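Local atomic coordinates of ATP-dependent Clp protease adapter protein ClpS 2 (PDB entry 4YJM), a protein that probably acts as an adaptor that binds the N-terminal domain of the chaperone ClpA and modulates which substrates the ClpAP protease degrades. Residues A[49-52]-A[53-57]. Residues are numbered along the deposited sequence; the frame is centred on the assembly and turned at random.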
loop_
_atom_site.group_PDB
_atom_site.type_symbol
_atom_site.label_atom_id
_atom_site.label_comp_id
_atom_site.label_asym_id
_atom_site.label_seq_id
_atom_site.Cartn_x
_atom_site.Cartn_y
_atom_site.Cartn_z
ATOM N N MET A 49 -5.055 -5.922 -6.682
ATOM C CA MET A 49 -5.211 -6.874 -5.579
ATOM C C MET A 49 -6.693 -7.205 -5.331
ATOM O O MET A 49 -7.553 -6.318 -5.327
ATOM C CB MET A 49 -4.522 -6.293 -4.325
ATOM C CG MET A 49 -4.548 -7.190 -3.144
ATOM S SD MET A 49 -3.587 -6.453 -1.840
ATOM C CE MET A 49 -1.917 -6.890 -2.397
ATOM N N SER A 50 -7.023 -8.483 -5.163
ATOM C CA SER A 50 -8.433 -8.844 -5.033
ATOM C C SER A 50 -8.986 -8.410 -3.682
ATOM O O SER A 50 -8.226 -8.091 -2.750
ATOM C CB SER A 50 -8.635 -10.353 -5.194
ATOM O OG SER A 50 -8.044 -11.019 -4.096
ATOM N N GLU A 51 -10.307 -8.429 -3.571
ATOM C CA GLU A 51 -10.962 -8.079 -2.321
ATOM C C GLU A 51 -10.451 -8.911 -1.132
ATOM O O GLU A 51 -9.991 -8.347 -0.144
ATOM C CB GLU A 51 -12.465 -8.234 -2.471
ATOM C CG GLU A 51 -13.233 -7.701 -1.292
ATOM C CD GLU A 51 -14.659 -7.386 -1.642
ATOM O OE1 GLU A 51 -14.864 -6.515 -2.512
ATOM O OE2 GLU A 51 -15.567 -8.012 -1.058
ATOM N N ASP A 52 -10.498 -10.238 -1.233
ATOM C CA ASP A 52 -10.069 -11.111 -0.137
ATOM C C ASP A 52 -8.625 -10.852 0.281
ATOM O O ASP A 52 -8.316 -10.741 1.474
ATOM C CB ASP A 52 -10.230 -12.589 -0.521
ATOM C CG ASP A 52 -11.681 -13.015 -0.597
ATOM O OD1 ASP A 52 -12.552 -12.288 -0.074
ATOM O OD2 ASP A 52 -11.953 -14.087 -1.173
ATOM N N THR A 53 -7.729 -10.781 -0.695
ATOM C CA THR A 53 -6.330 -10.481 -0.417
ATOM C C THR A 53 -6.144 -9.117 0.275
ATOM O O THR A 53 -5.419 -9.007 1.278
ATOM C CB THR A 53 -5.487 -10.491 -1.711
ATOM O OG1 THR A 53 -5.651 -11.758 -2.371
ATOM C CG2 THR A 53 -4.021 -10.293 -1.384
ATOM N N GLY A 54 -6.773 -8.094 -0.283
ATOM C CA GLY A 54 -6.797 -6.766 0.321
ATOM C C GLY A 54 -7.228 -6.771 1.784
ATOM O O GLY A 54 -6.609 -6.110 2.624
ATOM N N ARG A 55 -8.284 -7.521 2.106
ATOM C CA ARG A 55 -8.786 -7.545 3.470
ATOM C C ARG A 55 -7.781 -8.206 4.410
ATOM O O ARG A 55 -7.687 -7.840 5.581
ATOM C CB ARG A 55 -10.141 -8.274 3.539
ATOM C CG ARG A 55 -11.345 -7.497 2.976
ATOM C CD ARG A 55 -12.600 -8.361 3.056
ATOM N NE ARG A 55 -13.782 -7.739 2.467
ATOM C CZ ARG A 55 -14.965 -8.338 2.371
ATOM N NH1 ARG A 55 -15.126 -9.574 2.823
ATOM N NH2 ARG A 55 -15.991 -7.704 1.823
ATOM N N ARG A 56 -7.027 -9.180 3.911
ATOM C CA ARG A 56 -5.998 -9.805 4.732
ATOM C C ARG A 56 -4.836 -8.799 4.937
ATOM O O ARG A 56 -4.166 -8.781 5.980
ATOM C CB ARG A 56 -5.531 -11.113 4.085
ATOM C CG ARG A 56 -6.635 -12.176 4.028
ATOM C CD ARG A 56 -6.224 -13.426 3.262
ATOM N NE ARG A 56 -5.137 -14.141 3.920
ATOM C CZ ARG A 56 -4.506 -15.190 3.401
ATOM N NH1 ARG A 56 -4.848 -15.653 2.208
ATOM N NH2 ARG A 56 -3.528 -15.775 4.075
ATOM N N VAL A 57 -4.609 -7.954 3.946
ATOM C CA VAL A 57 -3.526 -6.971 4.047
ATOM C C VAL A 57 -3.877 -5.944 5.158
ATOM O O VAL A 57 -3.074 -5.655 6.049
ATOM C CB VAL A 57 -3.257 -6.283 2.688
ATOM C CG1 VAL A 57 -2.285 -5.105 2.852
ATOM C CG2 VAL A 57 -2.657 -7.288 1.686
#
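Ser50 and Thr53 meet at the start of helix 51-64, in a local contact where an N-cap and the first helical turns show how a chain enters a helix. Ser50 occupies the N-cap position, and its OG lies 3.0 Å from Thr53 OG1; either hydroxyl could be the donor of this hydrogen bond. The Ser50 hydroxyl sits between backbone N and carbonyl carbon (chi1 68°), which turns it over the opening turn toward Thr53.

Regular helical bonding begins at the cap residue itself, whose carbonyl O accepts from Gly54 N at 2.9 Å in a nearly straight bond (N-H...O 167°). Arg55 N and Arg56 N continue the i to i+4 pattern to Glu51 O and Asp52 O, the bond from Arg56 N to Asp52 O being longer (3.2 Å) and more bent, and Val57 N closes the next turn on Thr53 O.

On the inner side, the side chain of Met49, the residue before the cap, lies back along the first turns. Its chain runs extended to the sulfur and bends only at the last torsion, crossing Thr53 at about a right angle, with CG 3.6 Å from Thr53 CG2. The thioether passes over the buried Gly54, and SD reaches the CG2 branch of Val57 at 3.7 Å. Met49 and Val57 also touch Val69 and Ala67 of strand 66-73, so this apolar patch joins the helix start to an outermost strand of the three-stranded antiparallel sheet.

Toward solvent, Glu51 and Arg55, one turn apart, lie side by side and point the same way. Their carboxylate and guanidinium planes are 26° apart, and the salt bridge is one of charge alone: Glu51 OE2 stands over a face of the guanidinium, 2.9 Å from Arg55 NH2, with no N-H directed at it.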